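Side-chain contacts in phosphonate monoester hydrolase (Ruegeria pomeroyi, PDB 4UPK), which is a hydrolase of the sulfatase family in the alkaline phosphatase clan, with a mixed beta-sheet and flanking helices: residues V247-A250 against P251-T254; S173-N177 against R178-F182; F157-V160 against T161-R164; A46-W50 against G51-D55. All coordinates share one frame; numbering follows the deposited sequence.

Contact 1. Residues V247-A250 against P251-T254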
ATOM      1  N   VAL A 247      -3.815  -3.344 -44.772  1.00 15.45           N
ATOM      2  CA  VAL A 247      -4.736  -2.622 -45.628  1.00 13.91           C
ATOM      3  C   VAL A 247      -4.318  -1.161 -45.586  1.00 15.74           C
ATOM      4  O   VAL A 247      -3.989  -0.658 -44.516  1.00 13.02           O
ATOM      5  CB  VAL A 247      -6.253  -2.879 -45.305  1.00 16.66           C
ATOM      6  CG1 VAL A 247      -6.689  -2.320 -43.940  1.00 15.41           C
ATOM      7  CG2 VAL A 247      -7.151  -2.390 -46.434  1.00 16.17           C
ATOM      8  N   ALA A 248      -4.292  -0.494 -46.755  1.00 13.81           N
ATOM      9  CA  ALA A 248      -3.917   0.914 -46.851  1.00 13.21           C
ATOM     10  C   ALA A 248      -4.989   1.707 -47.576  1.00 20.53           C
ATOM     11  O   ALA A 248      -5.556   1.199 -48.550  1.00 21.77           O
ATOM     12  CB  ALA A 248      -2.563   1.068 -47.544  1.00 13.49           C
ATOM     13  N   PRO A 249      -5.335   2.938 -47.102  1.00 17.74           N
ATOM     14  CA  PRO A 249      -6.338   3.727 -47.832  1.00 17.40           C
ATOM     15  C   PRO A 249      -5.765   4.283 -49.151  1.00 21.76           C
ATOM     16  O   PRO A 249      -4.539   4.421 -49.276  1.00 21.26           O
ATOM     17  CB  PRO A 249      -6.690   4.824 -46.831  1.00 18.53           C
ATOM     18  CG  PRO A 249      -5.425   5.059 -46.089  1.00 22.37           C
ATOM     19  CD  PRO A 249      -4.777   3.704 -45.962  1.00 17.66           C
ATOM     20  N   ALA A 250      -6.638   4.547 -50.150  1.00 19.04           N
ATOM     21  CA  ALA A 250      -6.235   5.107 -51.456  1.00 19.56           C
ATOM     22  C   ALA A 250      -5.509   6.468 -51.231  1.00 21.98           C
ATOM     23  O   ALA A 250      -5.989   7.253 -50.410  1.00 22.12           O
ATOM     24  CB  ALA A 250      -7.457   5.300 -52.349  1.00 20.03           C
ATOM     25  N   PRO A 251      -4.329   6.743 -51.840  1.00 15.30           N
ATOM     26  CA  PRO A 251      -3.631   5.989 -52.900  1.00 14.84           C
ATOM     27  C   PRO A 251      -2.516   5.044 -52.449  1.00 21.21           C
ATOM     28  O   PRO A 251      -1.846   4.438 -53.303  1.00 21.96           O
ATOM     29  CB  PRO A 251      -3.047   7.119 -53.747  1.00 16.83           C
ATOM     30  CG  PRO A 251      -2.640   8.143 -52.723  1.00 20.49           C
ATOM     31  CD  PRO A 251      -3.689   8.060 -51.628  1.00 15.77           C
ATOM     32  N   TYR A 252      -2.285   4.937 -51.115  1.00 16.22           N
ATOM     33  CA  TYR A 252      -1.213   4.138 -50.530  1.00 13.97           C
ATOM     34  C   TYR A 252      -1.208   2.673 -50.844  1.00 15.36           C
ATOM     35  O   TYR A 252      -0.128   2.075 -50.849  1.00 12.23           O
ATOM     36  CB  TYR A 252      -1.165   4.334 -49.017  1.00 14.27           C
ATOM     37  CG  TYR A 252      -0.996   5.777 -48.607  1.00 14.11           C
ATOM     38  CD1 TYR A 252       0.262   6.386 -48.617  1.00 15.04           C
ATOM     39  CD2 TYR A 252      -2.090   6.538 -48.208  1.00 13.75           C
ATOM     40  CE1 TYR A 252       0.417   7.728 -48.253  1.00 13.75           C
ATOM     41  CE2 TYR A 252      -1.951   7.876 -47.857  1.00 14.42           C
ATOM     42  CZ  TYR A 252      -0.696   8.467 -47.871  1.00 17.19           C
ATOM     43  OH  TYR A 252      -0.587   9.774 -47.450  1.00 14.85           O
ATOM     44  N   ASN A 253      -2.414   2.082 -51.046  1.00 12.86           N
ATOM     45  CA  ASN A 253      -2.638   0.654 -51.277  1.00 12.75           C
ATOM     46  C   ASN A 253      -1.852   0.092 -52.475  1.00 17.09           C
ATOM     47  O   ASN A 253      -1.336  -1.017 -52.399  1.00 16.21           O
ATOM     48  CB  ASN A 253      -4.153   0.373 -51.411  1.00  9.23           C
ATOM     49  CG  ASN A 253      -4.810   1.039 -52.599  1.00 25.96           C
ATOM     50  OD1 ASN A 253      -4.712   2.253 -52.824  1.00 16.18           O
ATOM     51  ND2 ASN A 253      -5.503   0.257 -53.393  1.00 15.12           N
ATOM     52  N   THR A 254      -1.770   0.866 -53.563  1.00 14.97           N
ATOM     53  CA  THR A 254      -1.096   0.514 -54.814  1.00 14.60           C
ATOM     54  C   THR A 254       0.011   1.497 -55.212  1.00 17.72           C
ATOM     55  O   THR A 254       0.545   1.373 -56.308  1.00 17.14           O
ATOM     56  CB  THR A 254      -2.109   0.365 -55.943  1.00 20.62           C
ATOM     57  OG1 THR A 254      -2.925   1.531 -55.966  1.00 22.34           O
ATOM     58  CG2 THR A 254      -2.950  -0.904 -55.830  1.00 17.64           C
TER

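Contact 2. Residues S173-N177 against R178-F182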
ATOM      1  N   SER A 173     -15.890   5.299 -33.564  1.00 15.99           N
ATOM      2  CA  SER A 173     -17.012   6.250 -33.485  1.00 15.05           C
ATOM      3  C   SER A 173     -16.901   7.323 -34.582  1.00 17.36           C
ATOM      4  O   SER A 173     -17.905   7.663 -35.184  1.00 18.66           O
ATOM      5  CB  SER A 173     -17.104   6.865 -32.097  1.00 17.06           C
ATOM      6  OG  SER A 173     -17.281   5.846 -31.130  1.00 19.56           O
ATOM      7  N   HIS A 174     -15.680   7.774 -34.904  1.00 14.40           N
ATOM      8  CA  HIS A 174     -15.390   8.703 -36.004  1.00 15.17           C
ATOM      9  C   HIS A 174     -15.925   8.085 -37.320  1.00 19.23           C
ATOM     10  O   HIS A 174     -16.643   8.748 -38.066  1.00 18.28           O
ATOM     11  CB  HIS A 174     -13.866   8.972 -36.093  1.00 16.33           C
ATOM     12  CG  HIS A 174     -13.482   9.909 -37.208  1.00 19.71           C
ATOM     13  ND1 HIS A 174     -12.779   9.467 -38.318  1.00 21.06           N
ATOM     14  CD2 HIS A 174     -13.769  11.220 -37.373  1.00 20.32           C
ATOM     15  CE1 HIS A 174     -12.620  10.532 -39.084  1.00 19.95           C
ATOM     16  NE2 HIS A 174     -13.222  11.597 -38.569  1.00 20.10           N
ATOM     17  N   LEU A 175     -15.657   6.785 -37.534  1.00 17.29           N
ATOM     18  CA  LEU A 175     -16.109   6.016 -38.699  1.00 17.36           C
ATOM     19  C   LEU A 175     -17.634   5.886 -38.791  1.00 22.91           C
ATOM     20  O   LEU A 175     -18.179   6.077 -39.874  1.00 23.56           O
ATOM     21  CB  LEU A 175     -15.418   4.633 -38.784  1.00 16.75           C
ATOM     22  CG  LEU A 175     -13.899   4.620 -39.018  1.00 20.11           C
ATOM     23  CD1 LEU A 175     -13.340   3.239 -38.789  1.00 20.33           C
ATOM     24  CD2 LEU A 175     -13.537   5.077 -40.420  1.00 20.90           C
ATOM     25  N   LYS A 176     -18.324   5.577 -37.671  1.00 18.96           N
ATOM     26  CA  LYS A 176     -19.784   5.481 -37.664  1.00 18.35           C
ATOM     27  C   LYS A 176     -20.416   6.847 -37.953  1.00 22.48           C
ATOM     28  O   LYS A 176     -21.353   6.922 -38.756  1.00 22.64           O
ATOM     29  CB  LYS A 176     -20.307   4.906 -36.337  1.00 21.82           C
ATOM     30  CG  LYS A 176     -20.190   3.387 -36.240  1.00 37.59           C
ATOM     31  CD  LYS A 176     -20.322   2.873 -34.796  1.00 42.58           C
ATOM     32  CE  LYS A 176     -19.736   1.490 -34.599  1.00 48.43           C
ATOM     33  NZ  LYS A 176     -20.452   0.440 -35.378  1.00 57.65           N
ATOM     34  N   ASN A 177     -19.888   7.926 -37.323  1.00 19.33           N
ATOM     35  CA  ASN A 177     -20.382   9.315 -37.475  1.00 18.48           C
ATOM     36  C   ASN A 177     -20.178   9.921 -38.864  1.00 21.76           C
ATOM     37  O   ASN A 177     -20.956  10.778 -39.282  1.00 22.75           O
ATOM     38  CB  ASN A 177     -19.817  10.231 -36.390  1.00 14.87           C
ATOM     39  CG  ASN A 177     -20.300   9.888 -35.003  1.00 27.59           C
ATOM     40  OD1 ASN A 177     -21.351   9.268 -34.810  1.00 24.32           O
ATOM     41  ND2 ASN A 177     -19.542  10.289 -34.007  1.00 19.49           N
ATOM     42  N   ARG A 178     -19.157   9.454 -39.579  1.00 17.82           N
ATOM     43  CA  ARG A 178     -18.843   9.891 -40.929  1.00 18.04           C
ATOM     44  C   ARG A 178     -19.667   9.093 -41.921  1.00 24.42           C
ATOM     45  O   ARG A 178     -19.664   9.398 -43.117  1.00 25.84           O
ATOM     46  CB  ARG A 178     -17.340   9.803 -41.213  1.00 17.57           C
ATOM     47  CG  ARG A 178     -16.545  10.852 -40.437  1.00 29.06           C
ATOM     48  CD  ARG A 178     -15.741  11.772 -41.327  1.00 40.30           C
ATOM     49  NE  ARG A 178     -16.463  13.010 -41.607  1.00 61.50           N
ATOM     50  CZ  ARG A 178     -15.926  14.085 -42.176  1.00 80.11           C
ATOM     51  NH1 ARG A 178     -14.645  14.092 -42.529  1.00 73.86           N
ATOM     52  NH2 ARG A 178     -16.663  15.167 -42.388  1.00 62.25           N
ATOM     53  N   GLY A 179     -20.398   8.110 -41.405  1.00 21.04           N
ATOM     54  CA  GLY A 179     -21.345   7.318 -42.171  1.00 21.48           C
ATOM     55  C   GLY A 179     -20.831   6.064 -42.835  1.00 27.55           C
ATOM     56  O   GLY A 179     -21.429   5.602 -43.817  1.00 29.48           O
ATOM     57  N   TYR A 180     -19.752   5.475 -42.295  1.00 23.53           N
ATOM     58  CA  TYR A 180     -19.233   4.225 -42.830  1.00 23.67           C
ATOM     59  C   TYR A 180     -20.091   3.055 -42.335  1.00 30.99           C
ATOM     60  O   TYR A 180     -20.513   3.037 -41.181  1.00 32.26           O
ATOM     61  CB  TYR A 180     -17.752   4.024 -42.497  1.00 23.16           C
ATOM     62  CG  TYR A 180     -16.825   4.983 -43.214  1.00 21.68           C
ATOM     63  CD1 TYR A 180     -16.453   4.766 -44.537  1.00 21.74           C
ATOM     64  CD2 TYR A 180     -16.273   6.075 -42.552  1.00 22.26           C
ATOM     65  CE1 TYR A 180     -15.585   5.635 -45.195  1.00 19.86           C
ATOM     66  CE2 TYR A 180     -15.383   6.938 -43.193  1.00 22.28           C
ATOM     67  CZ  TYR A 180     -15.048   6.716 -44.516  1.00 23.73           C
ATOM     68  OH  TYR A 180     -14.171   7.564 -45.139  1.00 21.42           O
ATOM     69  N   ALA A 181     -20.383   2.112 -43.221  1.00 28.99           N
ATOM     70  CA  ALA A 181     -21.235   0.988 -42.884  1.00 30.03           C
ATOM     71  C   ALA A 181     -20.394  -0.202 -42.479  1.00 37.04           C
ATOM     72  O   ALA A 181     -19.598  -0.690 -43.284  1.00 39.14           O
ATOM     73  CB  ALA A 181     -22.136   0.640 -44.070  1.00 30.57           C
ATOM     74  N   PHE A 182     -20.528  -0.640 -41.216  1.00 32.91           N
ATOM     75  CA  PHE A 182     -19.829  -1.810 -40.669  1.00 32.49           C
ATOM     76  C   PHE A 182     -20.568  -2.344 -39.452  1.00 36.71           C
ATOM     77  O   PHE A 182     -20.860  -1.593 -38.523  1.00 35.84           O
ATOM     78  CB  PHE A 182     -18.322  -1.561 -40.394  1.00 33.49           C
ATOM     79  CG  PHE A 182     -17.974  -0.544 -39.330  1.00 34.35           C
ATOM     80  CD1 PHE A 182     -17.968   0.823 -39.621  1.00 37.16           C
ATOM     81  CD2 PHE A 182     -17.626  -0.950 -38.043  1.00 34.90           C
ATOM     82  CE1 PHE A 182     -17.655   1.764 -38.634  1.00 37.30           C
ATOM     83  CE2 PHE A 182     -17.273  -0.012 -37.067  1.00 37.08           C
ATOM     84  CZ  PHE A 182     -17.297   1.340 -37.366  1.00 35.40           C
TER
HETATM   85  O   HOH W   1     -11.808  13.269 -41.123  1.00 33.29           O

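Contact 3. Residues F157-V160 against T161-R164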
ATOM      1  N   PHE A 157       0.600   7.277 -16.957  1.00 20.24           N
ATOM      2  CA  PHE A 157       0.192   7.888 -18.222  1.00 18.30           C
ATOM      3  C   PHE A 157      -1.209   8.429 -18.146  1.00 24.24           C
ATOM      4  O   PHE A 157      -2.115   7.770 -17.627  1.00 24.01           O
ATOM      5  CB  PHE A 157       0.332   6.919 -19.414  1.00 18.63           C
ATOM      6  CG  PHE A 157       1.715   6.838 -20.017  1.00 18.96           C
ATOM      7  CD1 PHE A 157       2.181   7.835 -20.870  1.00 21.58           C
ATOM      8  CD2 PHE A 157       2.553   5.769 -19.734  1.00 20.32           C
ATOM      9  CE1 PHE A 157       3.472   7.773 -21.419  1.00 21.89           C
ATOM     10  CE2 PHE A 157       3.842   5.702 -20.286  1.00 23.70           C
ATOM     11  CZ  PHE A 157       4.291   6.703 -21.131  1.00 21.50           C
ATOM     12  N   HIS A 158      -1.383   9.652 -18.654  1.00 22.01           N
ATOM     13  CA  HIS A 158      -2.670  10.298 -18.695  1.00 22.63           C
ATOM     14  C   HIS A 158      -3.133  10.184 -20.143  1.00 25.37           C
ATOM     15  O   HIS A 158      -2.545  10.774 -21.055  1.00 22.95           O
ATOM     16  CB  HIS A 158      -2.616  11.743 -18.198  1.00 24.40           C
ATOM     17  CG  HIS A 158      -3.974  12.304 -17.905  1.00 28.40           C
ATOM     18  ND1 HIS A 158      -4.496  12.292 -16.621  1.00 30.76           N
ATOM     19  CD2 HIS A 158      -4.880  12.862 -18.742  1.00 30.59           C
ATOM     20  CE1 HIS A 158      -5.692  12.855 -16.711  1.00 30.65           C
ATOM     21  NE2 HIS A 158      -5.964  13.225 -17.969  1.00 30.75           N
ATOM     22  N   GLU A 159      -4.140   9.336 -20.354  1.00 21.83           N
ATOM     23  CA  GLU A 159      -4.665   9.064 -21.676  1.00 21.37           C
ATOM     24  C   GLU A 159      -5.544  10.202 -22.191  1.00 25.77           C
ATOM     25  O   GLU A 159      -6.543  10.533 -21.566  1.00 26.19           O
ATOM     26  CB  GLU A 159      -5.413   7.731 -21.668  1.00 21.66           C
ATOM     27  CG  GLU A 159      -5.679   7.172 -23.043  1.00 18.59           C
ATOM     28  CD  GLU A 159      -6.543   5.938 -22.971  1.00 23.31           C
ATOM     29  OE1 GLU A 159      -7.737   6.077 -22.627  1.00 22.98           O
ATOM     30  OE2 GLU A 159      -6.035   4.831 -23.264  1.00 16.66           O
ATOM     31  N   VAL A 160      -5.137  10.802 -23.322  1.00 22.34           N
ATOM     32  CA  VAL A 160      -5.855  11.865 -24.022  1.00 21.98           C
ATOM     33  C   VAL A 160      -6.758  11.216 -25.104  1.00 26.17           C
ATOM     34  O   VAL A 160      -7.947  11.529 -25.175  1.00 26.19           O
ATOM     35  CB  VAL A 160      -4.906  12.950 -24.597  1.00 24.90           C
ATOM     36  CG1 VAL A 160      -5.703  14.170 -25.053  1.00 24.57           C
ATOM     37  CG2 VAL A 160      -3.851  13.364 -23.570  1.00 24.54           C
ATOM     38  N   THR A 161      -6.189  10.291 -25.911  1.00 21.82           N
ATOM     39  CA  THR A 161      -6.879   9.539 -26.948  1.00 19.42           C
ATOM     40  C   THR A 161      -6.502   8.077 -26.816  1.00 20.79           C
ATOM     41  O   THR A 161      -5.314   7.739 -26.884  1.00 20.40           O
ATOM     42  CB  THR A 161      -6.539  10.069 -28.345  1.00 21.44           C
ATOM     43  OG1 THR A 161      -6.844  11.456 -28.409  1.00 18.67           O
ATOM     44  CG2 THR A 161      -7.301   9.304 -29.484  1.00 19.74           C
ATOM     45  N   GLU A 162      -7.529   7.213 -26.662  1.00 15.04           N
ATOM     46  CA  GLU A 162      -7.388   5.764 -26.607  1.00 14.60           C
ATOM     47  C   GLU A 162      -7.317   5.267 -28.052  1.00 18.06           C
ATOM     48  O   GLU A 162      -8.217   5.535 -28.853  1.00 16.74           O
ATOM     49  CB  GLU A 162      -8.588   5.123 -25.866  1.00 16.01           C
ATOM     50  CG  GLU A 162      -8.591   3.593 -25.853  1.00 17.99           C
ATOM     51  CD  GLU A 162      -9.294   2.919 -27.019  1.00 28.60           C
ATOM     52  OE1 GLU A 162     -10.488   3.221 -27.246  1.00 20.50           O
ATOM     53  OE2 GLU A 162      -8.651   2.097 -27.714  1.00 16.01           O
ATOM     54  N   MET A 163      -6.270   4.520 -28.371  1.00 15.46           N
ATOM     55  CA  MET A 163      -6.082   3.979 -29.708  1.00 14.89           C
ATOM     56  C   MET A 163      -5.258   2.695 -29.658  1.00 18.01           C
ATOM     57  O   MET A 163      -4.112   2.643 -30.116  1.00 16.95           O
ATOM     58  CB  MET A 163      -5.525   5.029 -30.685  1.00 17.30           C
ATOM     59  CG  MET A 163      -5.488   4.568 -32.146  1.00 20.56           C
ATOM     60  SD  MET A 163      -6.654   5.385 -33.276  1.00 24.52           S
ATOM     61  CE  MET A 163      -6.498   6.878 -32.814  1.00 21.45           C
ATOM     62  N   ARG A 164      -5.883   1.654 -29.098  1.00 14.45           N
ATOM     63  CA  ARG A 164      -5.334   0.314 -29.033  1.00 14.23           C
ATOM     64  C   ARG A 164      -6.011  -0.464 -30.167  1.00 17.96           C
ATOM     65  O   ARG A 164      -7.218  -0.316 -30.371  1.00 17.70           O
ATOM     66  CB  ARG A 164      -5.651  -0.343 -27.674  1.00 14.58           C
ATOM     67  CG  ARG A 164      -5.421   0.555 -26.483  1.00 15.46           C
ATOM     68  CD  ARG A 164      -6.259   0.094 -25.312  1.00 25.83           C
ATOM     69  NE  ARG A 164      -6.650   1.228 -24.481  1.00 24.78           N
ATOM     70  CZ  ARG A 164      -7.272   1.123 -23.316  1.00 34.13           C
ATOM     71  NH1 ARG A 164      -7.571  -0.072 -22.820  1.00 30.67           N
ATOM     72  NH2 ARG A 164      -7.603   2.209 -22.636  1.00 17.26           N
TER
HETATM   73  O   HOH W   2      -4.510   3.434 -24.719  1.00  8.29           O

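Contact 4. Residues A46-W50 against G51-D55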
ATOM      1  N   ALA A  46      14.240  -1.105 -39.559  1.00 16.63           N
ATOM      2  CA  ALA A  46      15.362  -0.170 -39.645  1.00 16.81           C
ATOM      3  C   ALA A  46      15.792   0.032 -41.120  1.00 20.02           C
ATOM      4  O   ALA A  46      16.078   1.166 -41.510  1.00 19.74           O
ATOM      5  CB  ALA A  46      16.540  -0.681 -38.828  1.00 17.49           C
ATOM      6  N   ASP A  47      15.786  -1.053 -41.932  1.00 15.55           N
ATOM      7  CA  ASP A  47      16.189  -1.019 -43.346  1.00 16.86           C
ATOM      8  C   ASP A  47      15.270  -0.239 -44.301  1.00 22.47           C
ATOM      9  O   ASP A  47      15.643  -0.010 -45.445  1.00 22.58           O
ATOM     10  CB  ASP A  47      16.587  -2.415 -43.879  1.00 18.05           C
ATOM     11  CG  ASP A  47      15.482  -3.450 -44.065  1.00 21.63           C
ATOM     12  OD1 ASP A  47      14.308  -3.143 -43.742  1.00 20.97           O
ATOM     13  OD2 ASP A  47      15.789  -4.558 -44.539  1.00 24.72           O
ATOM     14  N   CYS A  48      14.098   0.206 -43.813  1.00 19.53           N
ATOM     15  CA  CYS A  48      13.146   1.033 -44.562  1.00 18.16           C
ATOM     16  C   CYS A  48      13.586   2.490 -44.491  1.00 22.85           C
ATOM     17  O   CYS A  48      13.387   3.233 -45.449  1.00 22.13           O
ATOM     18  CB  CYS A  48      11.730   0.850 -44.027  1.00 16.80           C
ATOM     19  SG  CYS A  48      11.005  -0.749 -44.433  1.00 20.60           S
ATOM     20  N   LEU A  49      14.165   2.903 -43.349  1.00 21.33           N
ATOM     21  CA  LEU A  49      14.643   4.273 -43.168  1.00 22.81           C
ATOM     22  C   LEU A  49      16.010   4.433 -43.844  1.00 27.76           C
ATOM     23  O   LEU A  49      16.212   5.381 -44.608  1.00 28.20           O
ATOM     24  CB  LEU A  49      14.676   4.666 -41.677  1.00 23.10           C
ATOM     25  CG  LEU A  49      15.144   6.099 -41.320  1.00 28.53           C
ATOM     26  CD1 LEU A  49      14.222   7.160 -41.920  1.00 29.26           C
ATOM     27  CD2 LEU A  49      15.211   6.290 -39.834  1.00 30.26           C
ATOM     28  N   TRP A  50      16.924   3.492 -43.585  1.00 23.82           N
ATOM     29  CA  TRP A  50      18.257   3.463 -44.170  1.00 25.00           C
ATOM     30  C   TRP A  50      18.676   1.993 -44.262  1.00 26.10           C
ATOM     31  O   TRP A  50      18.665   1.280 -43.257  1.00 27.54           O
ATOM     32  CB  TRP A  50      19.245   4.300 -43.327  1.00 25.69           C
ATOM     33  CG  TRP A  50      20.575   4.505 -43.993  1.00 28.55           C
ATOM     34  CD1 TRP A  50      20.927   5.528 -44.826  1.00 32.22           C
ATOM     35  CD2 TRP A  50      21.711   3.623 -43.933  1.00 28.90           C
ATOM     36  NE1 TRP A  50      22.217   5.344 -45.283  1.00 32.71           N
ATOM     37  CE2 TRP A  50      22.725   4.190 -44.736  1.00 33.76           C
ATOM     38  CE3 TRP A  50      21.975   2.416 -43.260  1.00 30.24           C
ATOM     39  CZ2 TRP A  50      23.981   3.589 -44.891  1.00 33.53           C
ATOM     40  CZ3 TRP A  50      23.223   1.826 -43.406  1.00 32.57           C
ATOM     41  CH2 TRP A  50      24.208   2.406 -44.219  1.00 33.68           C
ATOM     42  N   GLY A  51      19.007   1.541 -45.456  1.00 19.95           N
ATOM     43  CA  GLY A  51      19.382   0.152 -45.683  1.00 19.10           C
ATOM     44  C   GLY A  51      18.804  -0.418 -46.962  1.00 22.32           C
ATOM     45  O   GLY A  51      18.499   0.326 -47.891  1.00 21.71           O
ATOM     46  N   ALA A  52      18.654  -1.750 -47.005  1.00 20.61           N
ATOM     47  CA  ALA A  52      18.196  -2.545 -48.158  1.00 20.48           C
ATOM     48  C   ALA A  52      16.851  -2.162 -48.802  1.00 24.16           C
ATOM     49  O   ALA A  52      16.695  -2.296 -50.021  1.00 25.31           O
ATOM     50  CB  ALA A  52      18.211  -4.021 -47.797  1.00 20.80           C
ATOM     51  N   LEU A  53      15.885  -1.709 -47.990  1.00 19.18           N
ATOM     52  CA  LEU A  53      14.546  -1.344 -48.457  1.00 18.59           C
ATOM     53  C   LEU A  53      14.313   0.170 -48.601  1.00 21.51           C
ATOM     54  O   LEU A  53      13.292   0.568 -49.152  1.00 20.36           O
ATOM     55  CB  LEU A  53      13.473  -1.970 -47.534  1.00 18.04           C
ATOM     56  CG  LEU A  53      13.206  -3.491 -47.649  1.00 22.05           C
ATOM     57  CD1 LEU A  53      12.259  -3.949 -46.552  1.00 21.75           C
ATOM     58  CD2 LEU A  53      12.597  -3.878 -49.022  1.00 24.82           C
ATOM     59  N   ALA A  54      15.254   1.002 -48.103  1.00 19.81           N
ATOM     60  CA  ALA A  54      15.176   2.468 -48.113  1.00 20.47           C
ATOM     61  C   ALA A  54      14.864   3.085 -49.481  1.00 25.19           C
ATOM     62  O   ALA A  54      14.017   3.979 -49.563  1.00 26.26           O
ATOM     63  CB  ALA A  54      16.443   3.075 -47.511  1.00 21.47           C
ATOM     64  N   ASP A  55      15.492   2.577 -50.559  1.00 20.89           N
ATOM     65  CA  ASP A  55      15.277   3.066 -51.933  1.00 19.92           C
ATOM     66  C   ASP A  55      13.933   2.659 -52.549  1.00 22.47           C
ATOM     67  O   ASP A  55      13.623   3.087 -53.660  1.00 23.47           O
ATOM     68  CB  ASP A  55      16.436   2.650 -52.848  1.00 21.74           C
ATOM     69  CG  ASP A  55      17.770   3.327 -52.541  1.00 36.94           C
ATOM     70  OD1 ASP A  55      17.756   4.474 -51.993  1.00 34.98           O
ATOM     71  OD2 ASP A  55      18.834   2.727 -52.872  1.00 43.49           O
TER

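Contact 1. Residues V247-A250 against P251-T254
Pro249 and Tyr252 are the first and last residues of a tight turn, with Ala250 and Pro251 at its corners and a cis peptide between those two. The backbone angles of Ala250 and Pro251 are those of a type VIa1 turn. The closing bond, from Tyr252 N to Pro249 O, spans 3.0 Å but is weak, bent to 123° at the hydrogen. Past the turn the chain doubles back, so that Ala248 and Asn253 have their CA atoms only 4.6 Å apart.

Tyr252 CB packs on Ala248 CB at 3.8 Å. With CG anti to the carbonyl carbon (chi1 -57°), the CD2 corner of the tyrosine ring approaches Pro249 CG to 4.2 Å, and Pro249 O sits at the ring edge, 3.4 Å from Tyr252 CD2. Asn253, the next residue, sets its CB on Ala248 O at 3.3 Å, while Asn253 OD1 turns toward Ala250 CA, 3.5 Å away. The amide nitrogen ND2 is engaged elsewhere, donating to Asn202 O, and the backbone of Ala248 pairs with Ala205. Helix 303-333 supplies Leu316 and Glu319 against Ala248 and Pro249, and also touches Tyr252.

The single backbone bond across the turn is poorly aligned, so the bend probably depends as much on the cis proline and on the apolar packing of Ala248, Pro249 and Tyr252, while the asparagine amide ties the returning chain to the neighbouring loop.

Contact 2. Residues S173-N177 against R178-F182
Over one face of the His174 imidazole lies Arg178 CG, 4.1 Å from the ring centroid and 19° off the normal, a CH-pi contact displaced toward the rim; the two side chains run side by side in the same direction. At the imidazole edge, in plane, is a water that takes weak bonds from both His174 NE2 and Arg178 NH1. Tyr180 receives Leu175 O at its ring edge, with Tyr180 CD2 3.3 Å from that oxygen, and the same CD2 packs on Leu175 CD2 at 3.6 Å. The Phe182 ring is approached obliquely by Leu175 CB and by the ammonium of Lys176. The Lys176 side chain crosses that of Phe182 at about a right angle; its bend at the last torsion, chi4, puts Lys176 NZ 4.1 Å from the Phe182 ring centroid, an off-centre cation-pi contact.

Beyond the two segments, Tyr180 OH bonds to Asp211 OD2 and Arg208 N, and Phe216 meets the His174 ring. Asn177 ND2 donates to Leu222 O of the second subunit, which brings this helix end into the interface.

Two backbone bonds cap the helix. Tyr180 N bonds to Leu175 O at 2.9 Å with an angle of 159°, and Gly179 N reaches Lys176 O at 3.1 Å from above the carbonyl plane. Gly179 has a positive phi of 90°. These six-to-one and five-to-two bonds, flanked by the apolar Leu175-Tyr180 pair, define a Schellman motif ending helix 169-177.

Contact 3. Residues F157-V160 against T161-R164
Glu159 is stretched out, CG anti to the backbone N and CD continuing the line, and its carboxylate thereby arrives beside Arg164, whose own chain is bent at chi3 to swing the guanidinium back. The result is a salt-bridge network of Glu159, Glu162 and Arg164 around the corner at residues 160-161 of strand 158-162, which runs parallel to strand 125-127. Arg164 NH2 bonds to Glu159 OE2 at 3.1 Å, angle 152°, on the syn lone pair; the oxygen is tilted somewhat from the guanidinium plane, and the two flat groups are turned 47° against each other. A water bridges the same pair, donating to Glu159 OE2 and weakly accepting from Arg164 NE.

Glu162 runs alongside Glu159, and its CB carries the contact, 3.5 Å from Glu159 OE1. Beyond CB it folds away, keeping Glu162 OE2 5.8 Å from Glu159 OE2. The guanidinium charge near both probably eases their mutual repulsion, although its link to Glu162 is long. Glu159 OE1 accepts from His158 NE2 of the second subunit, so the network reaches the interface. The carboxylate of Glu162 also receives Ser168 N and Tyr169 N at the start of the next helix.

Glu162 OE2 further takes the backbone of the arginine: Arg164 N donates to it at 3.1 Å, almost straight at 176°, on the anti side and tilted out of the carboxylate plane.

Contact 4. Residues A46-W50 against G51-D55
Asp47 lies against Ala52 and Leu53 from CB to its carboxylate. Its CB stands 3.8 Å from Ala52 N. With chi1 at 70°, Asp47 CG sits between the backbone N and the carbonyl carbon and is turned onto Leu53, whose CD1 lies 4.1 Å from it. At the tip, Asp47 OD1 comes to 3.6 Å from Leu53 CD1, and OD2 lies near Ala52 CB while forming a salt bridge with Arg45 NH2. The methyl of the leucine therefore packs on a carboxylate whose charge is matched by Arg45, two residues earlier.

The main chain of the same residue closes the loop: Leu53 N gives Asp47 O a weak bond of 3.1 Å, angle 134°. Next to it, Cys48 SG meets Leu53 CD1 at 4.0 Å. Ala54 continues the contact, its CA pointing a hydrogen at Cys48 O (3.3 Å) while its CB touches Leu49 O. Gly51 has backbone angles (phi 139°) that favour glycine.

Arg63 of helix 60-67 donates to the carbonyl oxygens of Cys48 and Leu49, helix 303-333 lays Tyr313 and Leu314 against Cys48 and Arg310 against Leu53, and Trp50 forms a cation-pi contact with Arg73 of strand 70-76.

All four are separate local contacts within the sulfatase-family part of the chain, following one another as contact 4, contact 3, contact 2, contact 1. Contacts 2 and 3 are the pair at the subunit interface: their centres are 21 Å apart, with nearest atoms about 8 Å apart, and Tyr169 joins them, being bonded through its N to Glu162 and through its O to Ser173. Both also touch Phe216 of helix 213-224. Contact 1 comes within about 8 Å of contact 2 at the nearest atoms, and shares helix 303-333 with contact 4, whose centre is 20 Å away. Contacts 2 and 4 are the most widely separated, 36 Å between centres.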